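Side-chain contacts in alpha-glucosidase (Pseudoalteromonas sp. K8, PDB 5HQA), which hydrolyses alpha-glucosidic linkages as a calcium-containing glycoside hydrolase of family 97, and is here bound to the inhibitor acarbose: residues R458-E461 and F462-W465; G312-T315 and G316-G319. All coordinates share one frame; numbering follows the deposited sequence.

Contact 1 (R458-E461 and F462-W465); sequences RGQE and FNAW. With CA (calcium ion), chain C; AC1 (4,6-dideoxy-4-{[(1S,4R,5S,6S)-4,5,6-trihydroxy-3-(hydroxymethyl)cyclohex-2-en-1-yl]amino}-alpha-D-glucopyranose), chain B; GLC (alpha-D-glucopyranose), chain D; GLC (alpha-D-glucopyranose), chain E.
Arg458 lies across one face of the Phe462 ring. Its CG sits 3.7 Å from the ring centroid, close to the normal, in a CH-pi contact. The bend at chi3 (58°) then turns the guanidinium over the CD2 side of the ring, the planes 29° apart, with CZ 3.4 Å from CD2 of Phe462. Asn470 and Pro468 hold NE and NH2 in this pose. The opposite face of Phe462 meets CH2 of Trp465, so the ring is clamped on both sides. Glu461 O packs over one indole face of Trp465, 3.2 Å from CE2. The backbone turns through three bonds: Phe462 N to Gly459 O, Asn463 N to Gln460 O and Ala464 N to Glu461 O. Gln460 OE1 adds a nearly straight bond (164°) to Asn463 ND2 at 2.9 Å, in the amide plane of Asn463. Glu461 runs alongside Phe462 to the calcium, which its OE2 binds at 2.3 Å; Glu154, Glu437, Glu455 and the inhibitor's own O3, N4A and O2B share the metal.

On the other face of the partly exposed Trp465, protein gives way to sugar: C6 of the adjoining glucose unit (chain D) of acarbose lies 3.5 Å from CZ2. Replacing Trp465 by alanine would remove the indole; that glucose would probably lose its platform, Phe462 the cover of one face, and His274 its NE1 partner.

The turn follows strand 451-454 of the parallel barrel and leads into the short helix 462-465. It leans on helix 271-274, where Gln460 and Ala464 touch Trp271 and Trp465 NE1 bonds to His274.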
loop_
_atom_site.group_PDB
_atom_site.type_symbol
_atom_site.label_atom_id
_atom_site.label_comp_id
_atom_site.label_asym_id
_atom_site.label_seq_id
_atom_site.Cartn_x
_atom_site.Cartn_y
_atom_site.Cartn_z
ATOM N N ARG A 458 -0.338 2.012 9.761
ATOM C CA ARG A 458 -0.946 1.383 10.927
ATOM C C ARG A 458 -2.140 0.535 10.499
ATOM O O ARG A 458 -3.119 1.057 9.953
ATOM C CB ARG A 458 -1.375 2.442 11.935
ATOM C CG ARG A 458 -0.209 3.022 12.725
ATOM C CD ARG A 458 -0.662 4.159 13.645
ATOM N NE ARG A 458 -1.697 3.746 14.596
ATOM C CZ ARG A 458 -1.639 3.943 15.913
ATOM N NH1 ARG A 458 -0.588 4.543 16.466
ATOM N NH2 ARG A 458 -2.647 3.544 16.682
ATOM N N GLY A 459 -2.060 -0.774 10.744
ATOM C CA GLY A 459 -3.159 -1.679 10.521
ATOM C C GLY A 459 -3.826 -2.121 11.811
ATOM O O GLY A 459 -3.712 -1.476 12.863
ATOM N N GLN A 460 -4.529 -3.258 11.727
ATOM C CA GLN A 460 -5.320 -3.766 12.849
ATOM C C GLN A 460 -4.483 -4.002 14.101
ATOM O O GLN A 460 -5.000 -3.888 15.221
ATOM C CB GLN A 460 -5.998 -5.072 12.436
ATOM C CG GLN A 460 -7.089 -5.552 13.376
ATOM C CD GLN A 460 -8.407 -4.844 13.115
ATOM O OE1 GLN A 460 -8.738 -3.855 13.778
ATOM N NE2 GLN A 460 -9.166 -5.345 12.139
ATOM N N GLU A 461 -3.204 -4.360 13.942
ATOM C CA GLU A 461 -2.390 -4.702 15.109
ATOM C C GLU A 461 -2.326 -3.557 16.113
ATOM O O GLU A 461 -2.265 -3.799 17.322
ATOM C CB GLU A 461 -0.979 -5.095 14.675
ATOM C CG GLU A 461 -0.257 -4.002 13.886
ATOM C CD GLU A 461 1.195 -4.344 13.613
ATOM O OE1 GLU A 461 1.680 -5.340 14.191
ATOM O OE2 GLU A 461 1.859 -3.618 12.836
ATOM N N PHE A 462 -2.341 -2.304 15.644
ATOM C CA PHE A 462 -2.304 -1.189 16.589
ATOM C C PHE A 462 -3.573 -1.087 17.413
ATOM O O PHE A 462 -3.582 -0.362 18.411
ATOM C CB PHE A 462 -2.040 0.132 15.864
ATOM C CG PHE A 462 -0.598 0.331 15.527
ATOM C CD1 PHE A 462 -0.044 -0.286 14.409
ATOM C CD2 PHE A 462 0.217 1.088 16.351
ATOM C CE1 PHE A 462 1.310 -0.131 14.115
ATOM C CE2 PHE A 462 1.567 1.253 16.064
ATOM C CZ PHE A 462 2.116 0.643 14.948
ATOM N N ASN A 463 -4.630 -1.801 17.030
ATOM C CA ASN A 463 -5.839 -1.828 17.835
ATOM C C ASN A 463 -5.767 -2.845 18.955
ATOM O O ASN A 463 -6.662 -2.867 19.803
ATOM C CB ASN A 463 -7.043 -2.099 16.942
ATOM C CG ASN A 463 -7.286 -0.973 15.972
ATOM O OD1 ASN A 463 -6.952 0.178 16.258
ATOM N ND2 ASN A 463 -7.851 -1.291 14.816
ATOM N N ALA A 464 -4.725 -3.672 18.989
ATOM C CA ALA A 464 -4.515 -4.568 20.122
ATOM C C ALA A 464 -3.737 -3.902 21.252
ATOM O O ALA A 464 -3.986 -4.202 22.423
ATOM C CB ALA A 464 -3.781 -5.835 19.674
ATOM N N TRP A 465 -2.806 -2.993 20.926
ATOM C CA TRP A 465 -1.924 -2.452 21.956
ATOM C C TRP A 465 -1.479 -1.012 21.699
ATOM O O TRP A 465 -0.575 -0.544 22.405
ATOM C CB TRP A 465 -0.674 -3.356 22.091
ATOM C CG TRP A 465 -0.200 -3.895 20.754
ATOM C CD1 TRP A 465 -0.320 -5.182 20.299
ATOM C CD2 TRP A 465 0.438 -3.158 19.701
ATOM N NE1 TRP A 465 0.218 -5.289 19.036
ATOM C CE2 TRP A 465 0.683 -4.063 18.645
ATOM C CE3 TRP A 465 0.833 -1.822 19.551
ATOM C CZ2 TRP A 465 1.301 -3.674 17.452
ATOM C CZ3 TRP A 465 1.450 -1.437 18.366
ATOM C CH2 TRP A 465 1.675 -2.357 17.333
HETATM CA CA CA C . 3.865 -3.772 11.704
HETATM C C1 AC1 B . 6.510 -2.857 16.782
HETATM O O2 AC1 B . 6.441 -1.045 15.217
HETATM C C2 AC1 B . 6.468 -2.479 15.308
HETATM C C4A AC1 B . 3.733 -9.232 13.183
HETATM C C3 AC1 B . 5.287 -3.099 14.609
HETATM O O3 AC1 B . 5.233 -2.666 13.238
HETATM C C4 AC1 B . 5.359 -4.599 14.718
HETATM N N4A AC1 B . 4.399 -5.310 13.815
HETATM C C5 AC1 B . 5.028 -4.799 16.189
HETATM O O5 AC1 B . 6.182 -4.306 16.988
HETATM C C6 AC1 B . 4.743 -6.215 16.584
HETATM C C1B AC1 B . 5.003 -6.422 12.998
HETATM C C2B AC1 B . 3.851 -7.068 11.978
HETATM O O2B AC1 B . 3.229 -5.983 11.290
HETATM C C3B AC1 B . 2.950 -7.890 12.677
HETATM O O3B AC1 B . 1.829 -8.323 11.867
HETATM O O4 AC1 B . 2.883 -10.012 14.002
HETATM C C5B AC1 B . 4.952 -8.938 13.899
HETATM C C7B AC1 B . 5.614 -7.458 13.762
HETATM C C6B AC1 B . 5.869 -10.126 14.237
HETATM O O6B AC1 B . 6.489 -10.533 13.057
HETATM C C1 GLC D . 5.808 -1.340 21.823
HETATM C C2 GLC D . 7.068 -1.314 20.967
HETATM C C3 GLC D . 6.777 -1.113 19.503
HETATM C C4 GLC D . 5.944 -2.242 18.995
HETATM C C5 GLC D . 4.637 -2.407 19.786
HETATM C C6 GLC D . 4.114 -3.799 19.597
HETATM O O2 GLC D . 7.917 -0.266 21.450
HETATM O O3 GLC D . 8.045 -1.041 18.764
HETATM O O4 GLC D . 5.648 -2.074 17.537
HETATM O O5 GLC D . 4.698 -2.176 21.271
HETATM O O6 GLC D . 4.716 -4.694 20.507
HETATM C C1 GLC E . 2.556 2.629 23.043
HETATM C C2 GLC E . 2.737 1.436 23.970
HETATM C C3 GLC E . 3.465 0.246 23.407
HETATM C C4 GLC E . 3.970 0.289 22.003
HETATM C C5 GLC E . 3.930 1.631 21.267
HETATM C C6 GLC E . 2.948 1.645 20.159
HETATM O O1 GLC E . 2.424 3.786 23.796
HETATM O O2 GLC E . 3.457 1.857 25.141
HETATM O O3 GLC E . 2.586 -0.923 23.587
HETATM O O4 GLC E . 5.430 -0.016 22.059
HETATM O O5 GLC E . 3.705 2.808 22.141
HETATM O O6 GLC E . 3.573 2.314 19.080
#

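Contact 2 (G312-T315 and G316-G319)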
loop_
_atom_site.group_PDB
_atom_site.type_symbol
_atom_site.label_atom_id
_atom_site.label_comp_id
_atom_site.label_asym_id
_atom_site.label_seq_id
_atom_site.Cartn_x
_atom_site.Cartn_y
_atom_site.Cartn_z
ATOM N N GLY A 312 6.095 -17.338 14.783
ATOM C CA GLY A 312 6.745 -17.961 15.915
ATOM C C GLY A 312 7.096 -19.412 15.707
ATOM O O GLY A 312 7.316 -20.130 16.690
ATOM N N TRP A 313 7.149 -19.872 14.456
ATOM C CA TRP A 313 7.418 -21.276 14.172
ATOM C C TRP A 313 8.904 -21.606 14.233
ATOM O O TRP A 313 9.261 -22.765 14.465
ATOM C CB TRP A 313 6.867 -21.642 12.787
ATOM C CG TRP A 313 7.603 -20.929 11.680
ATOM C CD1 TRP A 313 7.316 -19.693 11.160
ATOM C CD2 TRP A 313 8.770 -21.393 10.990
ATOM N NE1 TRP A 313 8.226 -19.370 10.183
ATOM C CE2 TRP A 313 9.131 -20.394 10.060
ATOM C CE3 TRP A 313 9.543 -22.560 11.067
ATOM C CZ2 TRP A 313 10.229 -20.525 9.206
ATOM C CZ3 TRP A 313 10.637 -22.693 10.218
ATOM C CH2 TRP A 313 10.968 -21.677 9.299
ATOM N N ASN A 314 9.769 -20.618 14.032
ATOM C CA ASN A 314 11.201 -20.819 13.866
ATOM C C ASN A 314 11.943 -20.370 15.116
ATOM O O ASN A 314 11.490 -19.469 15.824
ATOM C CB ASN A 314 11.713 -20.032 12.658
ATOM C CG ASN A 314 11.357 -18.549 12.731
ATOM O OD1 ASN A 314 10.233 -18.176 13.084
ATOM N ND2 ASN A 314 12.315 -17.701 12.392
ATOM N N THR A 315 13.095 -20.985 15.382
ATOM C CA THR A 315 13.835 -20.628 16.586
ATOM C C THR A 315 14.367 -19.196 16.502
ATOM O O THR A 315 14.713 -18.686 15.427
ATOM C CB THR A 315 14.980 -21.611 16.835
ATOM O OG1 THR A 315 15.942 -21.518 15.780
ATOM C CG2 THR A 315 14.448 -23.032 16.912
ATOM N N GLY A 316 14.396 -18.536 17.660
ATOM C CA GLY A 316 14.908 -17.184 17.746
ATOM C C GLY A 316 13.967 -16.200 18.410
ATOM O O GLY A 316 14.352 -15.056 18.673
ATOM N N TRP A 317 12.730 -16.616 18.688
ATOM C CA TRP A 317 11.758 -15.713 19.288
ATOM C C TRP A 317 11.845 -15.655 20.807
ATOM O O TRP A 317 11.242 -14.758 21.405
ATOM C CB TRP A 317 10.327 -16.109 18.899
ATOM C CG TRP A 317 10.010 -15.932 17.435
ATOM C CD1 TRP A 317 10.243 -16.833 16.437
ATOM C CD2 TRP A 317 9.399 -14.794 16.813
ATOM N NE1 TRP A 317 9.818 -16.329 15.232
ATOM C CE2 TRP A 317 9.291 -15.080 15.434
ATOM C CE3 TRP A 317 8.926 -13.563 17.287
ATOM C CZ2 TRP A 317 8.734 -14.179 14.519
ATOM C CZ3 TRP A 317 8.369 -12.660 16.371
ATOM C CH2 TRP A 317 8.284 -12.976 15.004
ATOM N N ASP A 318 12.554 -16.581 21.447
ATOM C CA ASP A 318 12.547 -16.611 22.905
ATOM C C ASP A 318 13.188 -15.357 23.482
ATOM O O ASP A 318 14.202 -14.865 22.978
ATOM C CB ASP A 318 13.280 -17.842 23.420
ATOM C CG ASP A 318 12.497 -19.111 23.205
ATOM O OD1 ASP A 318 11.605 -19.126 22.336
ATOM O OD2 ASP A 318 12.781 -20.099 23.902
ATOM N N GLY A 319 12.594 -14.856 24.564
ATOM C CA GLY A 319 13.107 -13.692 25.252
ATOM C C GLY A 319 12.385 -12.441 24.816
ATOM O O GLY A 319 11.163 -12.336 24.965
#
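The indole of Trp317 carries Gly312 on one face: CA lies 3.7 Å from the centroid of the five-membered ring, a CH-pi contact made by a backbone carbon. Other aromatics gather round the same indole: Trp280 stacks on it, Phe328 meets it edge-to-face and Trp321 approaches with its plane inclined. The NE1 edge belongs to Asn314. Its OD1 accepts the hydrogen bond of Trp317 NE1 at 2.9 Å, lying in the indole plane, and its backbone O sits 3.0 Å from CD1 of Trp317. The amide of Asn314 stands nearly upright to the indole, and NE1 approaches from above the carbonyl plane. With CG of Asn314 placed between its backbone N and carbonyl carbon (chi1 54°), OD1 reaches back to the indole, while ND2 bonds to Ser329 O and fixes the turn of the amide.

All this happens in the loop that leaves strand 307-310 of the (beta/alpha) barrel and runs toward helix 339-349. Such loops commonly furnish the pockets of TIM-barrel glycosidases, and here Trp317 touches the AC1 unit of acarbose.

Two glycines shape the turn. Both have positive phi angles, 128° at Gly316 and 88° at Gly312, and with either backbone so turned a side chain would crowd the carbonyl O of the residue before.

Both contacts sit in loops that follow strands of the same parallel barrel sheet, 451-454 for contact 1 and 307-310 for contact 2, and both send a tryptophan to the bound inhibitor. Their centres are about 22 Å apart and they do not touch, the nearest atoms lying about 10 Å from each other. Contact 1 is nearer the centre of the chain and mixes metal ligation with ring and guanidinium packing in a short, weakly bonded helical turn. Contact 2 lies farther out and brings no metal ligand: one indole, one amide and two glycines shape an irregular loop. Although both are mostly buried, the second runs out into exposed residues at its 318-319 end.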